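Long-range contacts in anti-restriction endonuclease (Enterobacteria phage T4, PDB 3WX4), which inhibits the host McrA restriction endonuclease and, as a DNA mimic, blocks DNA binding by the bacterial histone-like protein H-NS: residues 9-19 with 58-66; 35-44 with 77-85. All blocks are in the same frame, centred on the assembly; numbering follows the deposited sequence.

The two contacts lie about 12 Å apart, centre to centre, in one small alpha+beta fold, contact 1 mainly in its antiparallel sheet, contact 2 between two of the helices packed on it. Along the chain their segments alternate, 9-19, 35-44, 58-66 and 77-85, so the chain visits sheet and helices in turn and closes neither contact before the other has begun. Contact 1 joins strand 2-14 to the central strand 60-65; contact 2 packs helix 26-43 against helix 71-84 on one side of that sheet. They meet directly: Ile15 packs on Ile78, Leu18 on Leu36, Ile17 on Val82 and Phe13 on Met79. One shared apolar core therefore holds both layers together.

Contact 1 of 2, residues 9-19 with 58-66; sequences VQYTFKIDILE and AGYFYVIPA
Tyr11 and Val63 form one antiparallel hydrogen-bonded pair, Phe13 and Phe61 the next, and the strands 9-14 and 60-65 are tied by the four backbone bonds of these pairs. Phe13 N to Phe61 O, at 2.9 Å, is almost straight at the hydrogen (171°). A fifth bond, from Ile15 N to Gly59 O, carries the grip past the end of strand 9-14. There Gly59, with no side chain, brings its CA to 3.7 Å from Glu19 N in the first turn of the helix.

The side chain of Gln10, extended to CD with CG anti to the backbone N (chi1 164°), crosses obliquely over Ile64 and Tyr62. CB lies 3.8 Å from Ile64 CG1, and CG touches both that atom and Tyr62 CB. CD stays by Tyr62 CB, and at the tip the amide divides: OE1 comes to 3.4 Å from Tyr62 CB, while NE2 faces Ile64 CD1. Pro67 of the second subunit packs on Gln10 too, and residues 10-13 pair with a strand of that subunit, so the sheet runs on across the interface.

Phe13, Phe61 and Val63 share the face that helices 26-43 and 71-84 cover. Ile15 CD1 reaches Phe61 CD2 at 3.5 Å, its side chain crossing the Phe61 side chain at about a right angle, and Leu18 CD1 touches Phe61 CE2. On the other face the aliphatic part of Lys14 lies alongside Tyr60, pointing the same way, with its CD 3.7 Å from Tyr60 CE1. Across the two segments every hydrogen bond is between backbone atoms; the side chains meet mostly through carbon, with a few oxygen-to-carbon contacts such as Gln10 OE1 at Tyr62 CB, which implies that main-chain bonding sets the pairing while the apolar face seals the sheet to its helices.

Contact 2 of 2, residues 35-44 with 77-85; sequences ELVEELHLEN and TIMIYVHDY
Leu40 lays its CD2 methyl over one face of the Tyr81 ring, 3.5 Å from the centroid and 21° off the normal, a CH-pi contact. Glu39 OE2 and Glu43 OE1 stand near the plane of this ring, at its edge. The Tyr85 ring likewise has Glu35 OE2 and Leu36 CD1 at its edge.

Asn44 ND2 donates to Leu40 O of its own segment (3.0 Å), in the carbonyl plane and on a lone pair, and makes a weak bond to Tyr81 OH at 3.4 Å. With Glu35 extended, chi1 178°, its OE2 arrives at Tyr85 OH; the hydroxyl donates to it, though the modelled 2.4 Å is doubtfully short. A water donates to both Tyr85 OH and Glu39 OE2, linking a second acid to the phenol.

Below these polar groups, Leu36 CD1 packs on Tyr81 CB and its CD2 on Val82 CG2 (3.8 Å). Leu40 also packs on Phe47 and Ile49 of strand 47-51. The exposed Glu35 and Glu43 are consistent with an acidic, DNA-like surface. Tyr81 is a knob in the hole formed by Leu36, Glu39, Leu40 and Glu43, a knobs-into-holes element between helices whose N-to-C directions, in these short segments, are 134° apart.

Contact 1 of 2, residues 9-19 with 58-66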
# COMPACT_ATOMS: atom_id res chain seq x y z
N VAL A 9 6.48 -10.49 -2.49
CA VAL A 9 6.34 -10.51 -3.93
C VAL A 9 5.70 -9.27 -4.54
O VAL A 9 4.72 -8.76 -4.01
CB VAL A 9 5.51 -11.75 -4.36
CG1 VAL A 9 5.42 -11.82 -5.89
CG2 VAL A 9 6.20 -13.04 -3.80
N GLN A 10 6.27 -8.78 -5.64
CA GLN A 10 5.68 -7.64 -6.38
C GLN A 10 5.26 -8.26 -7.72
O GLN A 10 6.11 -8.82 -8.42
CB GLN A 10 6.72 -6.54 -6.63
CG GLN A 10 6.27 -5.53 -7.70
CD GLN A 10 7.26 -4.36 -7.91
OE1 GLN A 10 7.52 -3.93 -9.06
NE2 GLN A 10 7.77 -3.82 -6.81
N TYR A 11 3.98 -8.19 -8.09
CA TYR A 11 3.52 -8.80 -9.33
C TYR A 11 3.45 -7.78 -10.46
O TYR A 11 3.26 -6.60 -10.18
CB TYR A 11 2.11 -9.37 -9.15
CG TYR A 11 2.04 -10.47 -8.13
CD1 TYR A 11 2.29 -11.77 -8.50
CD2 TYR A 11 1.81 -10.19 -6.78
CE1 TYR A 11 2.34 -12.80 -7.54
CE2 TYR A 11 1.86 -11.22 -5.82
CZ TYR A 11 2.13 -12.52 -6.22
OH TYR A 11 2.28 -13.55 -5.31
N THR A 12 3.59 -8.25 -11.70
CA THR A 12 3.41 -7.40 -12.87
C THR A 12 2.12 -7.92 -13.46
O THR A 12 2.03 -9.09 -13.89
CB THR A 12 4.54 -7.55 -13.87
OG1 THR A 12 5.72 -7.03 -13.30
CG2 THR A 12 4.22 -6.78 -15.14
N PHE A 13 1.10 -7.09 -13.43
CA PHE A 13 -0.20 -7.46 -13.94
C PHE A 13 -0.41 -6.72 -15.26
O PHE A 13 -0.33 -5.49 -15.28
CB PHE A 13 -1.27 -7.03 -12.92
CG PHE A 13 -2.65 -7.47 -13.27
CD1 PHE A 13 -3.71 -6.56 -13.25
CD2 PHE A 13 -2.91 -8.81 -13.60
CE1 PHE A 13 -5.01 -6.96 -13.56
CE2 PHE A 13 -4.20 -9.24 -13.90
CZ PHE A 13 -5.27 -8.31 -13.89
N LYS A 14 -0.64 -7.45 -16.35
CA LYS A 14 -0.86 -6.82 -17.65
C LYS A 14 -2.33 -6.67 -17.87
O LYS A 14 -3.08 -7.63 -17.71
CB LYS A 14 -0.29 -7.68 -18.77
CG LYS A 14 -0.48 -7.15 -20.20
CD LYS A 14 0.43 -8.02 -21.12
CE LYS A 14 0.03 -7.91 -22.55
NZ LYS A 14 0.71 -8.96 -23.34
N ILE A 15 -2.77 -5.46 -18.20
CA ILE A 15 -4.17 -5.27 -18.43
C ILE A 15 -4.25 -5.02 -19.90
O ILE A 15 -4.00 -3.90 -20.39
CB ILE A 15 -4.71 -4.11 -17.56
CG1 ILE A 15 -4.49 -4.43 -16.09
CG2 ILE A 15 -6.19 -3.93 -17.81
CD1 ILE A 15 -4.96 -3.33 -15.13
N ASP A 16 -4.57 -6.08 -20.64
CA ASP A 16 -4.65 -5.98 -22.10
C ASP A 16 -5.44 -4.79 -22.70
O ASP A 16 -4.93 -4.08 -23.59
CB ASP A 16 -5.27 -7.25 -22.68
CG ASP A 16 -4.43 -8.54 -22.40
OD1 ASP A 16 -3.22 -8.48 -22.02
OD2 ASP A 16 -5.03 -9.64 -22.60
N ILE A 17 -6.68 -4.58 -22.25
CA ILE A 17 -7.46 -3.52 -22.84
C ILE A 17 -6.84 -2.13 -22.61
O ILE A 17 -7.01 -1.23 -23.44
CB ILE A 17 -8.93 -3.54 -22.37
CG1 ILE A 17 -9.78 -2.81 -23.39
CG2 ILE A 17 -9.10 -2.90 -20.97
CD1 ILE A 17 -11.31 -3.08 -23.26
N LEU A 18 -6.09 -1.97 -21.51
CA LEU A 18 -5.46 -0.65 -21.25
C LEU A 18 -4.23 -0.51 -22.10
O LEU A 18 -3.94 0.60 -22.59
CB LEU A 18 -5.06 -0.46 -19.77
CG LEU A 18 -6.26 -0.05 -18.90
CD1 LEU A 18 -5.85 -0.17 -17.40
CD2 LEU A 18 -6.76 1.40 -19.26
N GLU A 19 -3.49 -1.63 -22.28
CA GLU A 19 -2.32 -1.56 -23.15
C GLU A 19 -2.79 -1.19 -24.57
O GLU A 19 -2.17 -0.36 -25.25
CB GLU A 19 -1.59 -2.90 -23.23
CG GLU A 19 -0.47 -2.92 -24.26
CD GLU A 19 0.26 -4.25 -24.31
OE1 GLU A 19 -0.48 -5.28 -24.39
OE2 GLU A 19 1.51 -4.25 -24.29
N ALA A 58 3.50 0.20 -20.89
CA ALA A 58 2.22 0.87 -20.69
C ALA A 58 1.15 -0.23 -20.62
O ALA A 58 1.25 -1.24 -21.35
CB ALA A 58 1.93 1.83 -21.86
N GLY A 59 0.11 -0.03 -19.80
CA GLY A 59 -0.87 -1.09 -19.66
C GLY A 59 -0.49 -2.17 -18.62
O GLY A 59 -1.33 -3.05 -18.31
N TYR A 60 0.75 -2.15 -18.12
CA TYR A 60 1.17 -3.11 -17.09
C TYR A 60 1.22 -2.34 -15.78
O TYR A 60 1.59 -1.17 -15.77
CB TYR A 60 2.59 -3.63 -17.26
CG TYR A 60 3.00 -4.26 -18.56
CD1 TYR A 60 2.11 -4.43 -19.63
CD2 TYR A 60 4.30 -4.71 -18.71
CE1 TYR A 60 2.54 -5.04 -20.83
CE2 TYR A 60 4.72 -5.30 -19.87
CZ TYR A 60 3.83 -5.46 -20.91
OH TYR A 60 4.31 -6.10 -22.03
N PHE A 61 0.92 -3.02 -14.67
CA PHE A 61 0.93 -2.39 -13.33
C PHE A 61 1.71 -3.22 -12.36
O PHE A 61 1.70 -4.45 -12.50
CB PHE A 61 -0.51 -2.28 -12.82
CG PHE A 61 -1.32 -1.36 -13.64
CD1 PHE A 61 -1.46 -0.03 -13.27
CD2 PHE A 61 -1.84 -1.79 -14.88
CE1 PHE A 61 -2.09 0.87 -14.12
CE2 PHE A 61 -2.48 -0.90 -15.75
CZ PHE A 61 -2.60 0.45 -15.36
N TYR A 62 2.43 -2.60 -11.43
CA TYR A 62 3.10 -3.43 -10.42
C TYR A 62 2.00 -3.58 -9.37
O TYR A 62 1.14 -2.69 -9.23
CB TYR A 62 4.36 -2.80 -9.82
CG TYR A 62 4.20 -1.45 -9.12
CD1 TYR A 62 3.62 -1.38 -7.86
CD2 TYR A 62 4.64 -0.26 -9.72
CE1 TYR A 62 3.47 -0.16 -7.19
CE2 TYR A 62 4.49 0.97 -9.09
CZ TYR A 62 3.91 1.02 -7.82
OH TYR A 62 3.70 2.19 -7.14
N VAL A 63 1.99 -4.71 -8.66
CA VAL A 63 0.95 -4.95 -7.65
C VAL A 63 1.64 -5.62 -6.47
O VAL A 63 2.39 -6.60 -6.67
CB VAL A 63 -0.15 -5.88 -8.19
CG1 VAL A 63 -1.18 -6.14 -7.12
CG2 VAL A 63 -0.86 -5.24 -9.37
N ILE A 64 1.48 -5.05 -5.28
CA ILE A 64 2.06 -5.58 -4.05
C ILE A 64 0.94 -5.70 -3.02
O ILE A 64 0.46 -4.69 -2.47
CB ILE A 64 3.17 -4.67 -3.49
CG1 ILE A 64 4.25 -4.46 -4.55
CG2 ILE A 64 3.88 -5.36 -2.27
CD1 ILE A 64 5.15 -3.25 -4.27
N PRO A 65 0.49 -6.94 -2.74
CA PRO A 65 -0.57 -7.21 -1.77
C PRO A 65 0.01 -7.15 -0.37
O PRO A 65 1.21 -7.44 -0.19
CB PRO A 65 -1.04 -8.62 -2.16
CG PRO A 65 0.25 -9.27 -2.54
CD PRO A 65 0.94 -8.18 -3.39
N ALA A 66 -0.80 -6.72 0.60
CA ALA A 66 -0.33 -6.65 2.00
C ALA A 66 -0.22 -8.10 2.48
O ALA A 66 -0.85 -8.98 1.91
CB ALA A 66 -1.34 -5.87 2.88

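Contact 2 of 2, residues 35-44 with 77-85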
# COMPACT_ATOMS: atom_id res chain seq x y z
N GLU A 35 -6.46 8.04 -12.76
CA GLU A 35 -7.65 8.05 -11.91
C GLU A 35 -7.82 6.64 -11.36
O GLU A 35 -8.18 6.46 -10.19
CB GLU A 35 -8.90 8.44 -12.67
CG GLU A 35 -10.14 8.39 -11.77
CD GLU A 35 -11.45 8.73 -12.49
OE1 GLU A 35 -11.88 9.88 -12.37
OE2 GLU A 35 -12.07 7.85 -13.17
N LEU A 36 -7.51 5.63 -12.19
CA LEU A 36 -7.65 4.26 -11.75
C LEU A 36 -6.78 3.97 -10.52
O LEU A 36 -7.25 3.41 -9.49
CB LEU A 36 -7.30 3.30 -12.90
CG LEU A 36 -7.19 1.81 -12.54
CD1 LEU A 36 -8.59 1.28 -12.22
CD2 LEU A 36 -6.61 1.03 -13.78
N VAL A 37 -5.51 4.33 -10.61
CA VAL A 37 -4.57 4.11 -9.54
C VAL A 37 -4.97 4.92 -8.31
O VAL A 37 -4.87 4.47 -7.18
CB VAL A 37 -3.13 4.53 -10.01
CG1 VAL A 37 -2.18 4.58 -8.84
CG2 VAL A 37 -2.63 3.45 -11.04
N GLU A 38 -5.43 6.14 -8.53
CA GLU A 38 -5.79 6.95 -7.38
C GLU A 38 -7.00 6.37 -6.65
O GLU A 38 -7.00 6.27 -5.41
CB GLU A 38 -6.10 8.37 -7.84
CG GLU A 38 -6.52 9.27 -6.69
CD GLU A 38 -6.72 10.65 -7.20
OE1 GLU A 38 -5.74 11.23 -7.73
OE2 GLU A 38 -7.87 11.14 -7.11
N GLU A 39 -8.03 5.98 -7.41
CA GLU A 39 -9.23 5.42 -6.81
C GLU A 39 -8.98 4.09 -6.15
O GLU A 39 -9.56 3.82 -5.09
CB GLU A 39 -10.39 5.30 -7.82
CG GLU A 39 -11.07 6.65 -8.09
CD GLU A 39 -12.35 6.57 -8.96
OE1 GLU A 39 -12.94 7.67 -9.25
OE2 GLU A 39 -12.75 5.42 -9.36
N LEU A 40 -8.13 3.25 -6.73
CA LEU A 40 -7.83 1.95 -6.11
C LEU A 40 -7.15 2.19 -4.77
O LEU A 40 -7.41 1.48 -3.79
CB LEU A 40 -6.96 1.08 -7.00
CG LEU A 40 -7.70 0.47 -8.23
CD1 LEU A 40 -6.67 -0.08 -9.24
CD2 LEU A 40 -8.68 -0.67 -7.77
N HIS A 41 -6.27 3.17 -4.70
CA HIS A 41 -5.60 3.48 -3.45
C HIS A 41 -6.54 4.12 -2.44
O HIS A 41 -6.41 3.90 -1.24
CB HIS A 41 -4.41 4.40 -3.69
CG HIS A 41 -3.21 3.68 -4.23
ND1 HIS A 41 -2.25 4.29 -5.01
CD2 HIS A 41 -2.82 2.39 -4.08
CE1 HIS A 41 -1.32 3.41 -5.31
NE2 HIS A 41 -1.64 2.25 -4.76
N LEU A 42 -7.49 4.91 -2.91
CA LEU A 42 -8.35 5.57 -1.95
C LEU A 42 -9.34 4.61 -1.31
O LEU A 42 -9.65 4.72 -0.13
CB LEU A 42 -9.08 6.77 -2.59
CG LEU A 42 -8.20 8.01 -2.84
CD1 LEU A 42 -9.00 9.10 -3.58
CD2 LEU A 42 -7.68 8.60 -1.50
N GLU A 43 -9.77 3.61 -2.08
CA GLU A 43 -10.78 2.65 -1.63
C GLU A 43 -10.31 1.30 -1.19
O GLU A 43 -11.12 0.42 -0.88
CB GLU A 43 -11.78 2.52 -2.75
CG GLU A 43 -11.95 3.88 -3.34
CD GLU A 43 -13.36 4.23 -3.60
OE1 GLU A 43 -13.82 3.90 -4.73
OE2 GLU A 43 -14.00 4.81 -2.67
N ASN A 44 -9.00 1.11 -1.15
CA ASN A 44 -8.51 -0.19 -0.78
C ASN A 44 -7.26 0.03 -0.00
O ASN A 44 -6.36 0.75 -0.46
CB ASN A 44 -8.20 -1.01 -2.03
CG ASN A 44 -9.43 -1.27 -2.84
OD1 ASN A 44 -10.16 -2.25 -2.58
ND2 ASN A 44 -9.69 -0.40 -3.83
N THR A 77 -10.51 -7.07 -8.00
CA THR A 77 -10.90 -5.73 -7.63
C THR A 77 -10.41 -4.76 -8.73
O THR A 77 -11.14 -3.89 -9.18
CB THR A 77 -10.28 -5.35 -6.28
OG1 THR A 77 -10.79 -6.22 -5.26
CG2 THR A 77 -10.65 -3.89 -5.90
N ILE A 78 -9.16 -4.92 -9.14
CA ILE A 78 -8.61 -4.02 -10.17
C ILE A 78 -9.50 -4.10 -11.42
O ILE A 78 -9.94 -3.08 -11.96
CB ILE A 78 -7.17 -4.42 -10.52
CG1 ILE A 78 -6.24 -4.14 -9.33
CG2 ILE A 78 -6.67 -3.63 -11.79
CD1 ILE A 78 -4.90 -4.81 -9.49
N MET A 79 -9.83 -5.32 -11.86
CA MET A 79 -10.65 -5.44 -13.06
C MET A 79 -12.02 -4.86 -12.94
O MET A 79 -12.55 -4.33 -13.91
CB MET A 79 -10.72 -6.89 -13.55
CG MET A 79 -9.34 -7.44 -13.90
SD MET A 79 -8.52 -6.30 -15.18
CE MET A 79 -9.81 -6.29 -16.42
N ILE A 80 -12.63 -4.93 -11.75
CA ILE A 80 -13.95 -4.31 -11.60
C ILE A 80 -13.85 -2.81 -11.92
O ILE A 80 -14.70 -2.24 -12.59
CB ILE A 80 -14.49 -4.49 -10.14
CG1 ILE A 80 -15.08 -5.90 -9.99
CG2 ILE A 80 -15.57 -3.46 -9.85
CD1 ILE A 80 -15.17 -6.41 -8.53
N TYR A 81 -12.82 -2.17 -11.38
CA TYR A 81 -12.62 -0.74 -11.65
C TYR A 81 -12.33 -0.52 -13.12
O TYR A 81 -12.85 0.40 -13.71
CB TYR A 81 -11.46 -0.20 -10.82
CG TYR A 81 -11.83 0.01 -9.38
CD1 TYR A 81 -12.06 1.30 -8.89
CD2 TYR A 81 -11.89 -1.07 -8.49
CE1 TYR A 81 -12.33 1.52 -7.53
CE2 TYR A 81 -12.16 -0.87 -7.14
CZ TYR A 81 -12.37 0.42 -6.66
OH TYR A 81 -12.58 0.63 -5.32
N VAL A 82 -11.49 -1.37 -13.71
CA VAL A 82 -11.16 -1.22 -15.15
C VAL A 82 -12.42 -1.35 -16.02
O VAL A 82 -12.69 -0.50 -16.90
CB VAL A 82 -10.06 -2.26 -15.61
CG1 VAL A 82 -9.92 -2.24 -17.20
CG2 VAL A 82 -8.74 -1.96 -14.92
N HIS A 83 -13.23 -2.39 -15.77
CA HIS A 83 -14.43 -2.58 -16.60
C HIS A 83 -15.36 -1.41 -16.53
O HIS A 83 -16.10 -1.12 -17.48
CB HIS A 83 -15.17 -3.85 -16.20
CG HIS A 83 -14.40 -5.09 -16.47
ND1 HIS A 83 -13.83 -5.33 -17.71
CD2 HIS A 83 -14.09 -6.14 -15.69
CE1 HIS A 83 -13.19 -6.49 -17.66
NE2 HIS A 83 -13.33 -7.01 -16.45
N ASP A 84 -15.34 -0.72 -15.40
CA ASP A 84 -16.23 0.41 -15.28
C ASP A 84 -15.97 1.52 -16.30
O ASP A 84 -16.89 2.25 -16.63
CB ASP A 84 -16.16 0.99 -13.87
CG ASP A 84 -17.29 1.97 -13.61
OD1 ASP A 84 -18.46 1.52 -13.74
OD2 ASP A 84 -17.03 3.17 -13.32
N TYR A 85 -14.74 1.66 -16.81
CA TYR A 85 -14.49 2.68 -17.84
C TYR A 85 -15.06 2.28 -19.21
O TYR A 85 -15.15 3.10 -20.12
CB TYR A 85 -12.99 2.95 -17.99
CG TYR A 85 -12.41 3.67 -16.81
CD1 TYR A 85 -12.50 5.06 -16.71
CD2 TYR A 85 -11.83 2.96 -15.76
CE1 TYR A 85 -12.03 5.73 -15.60
CE2 TYR A 85 -11.35 3.64 -14.61
CZ TYR A 85 -11.46 5.03 -14.55
OH TYR A 85 -11.04 5.71 -13.41
O HOH W 1 -11.40 4.35 -11.18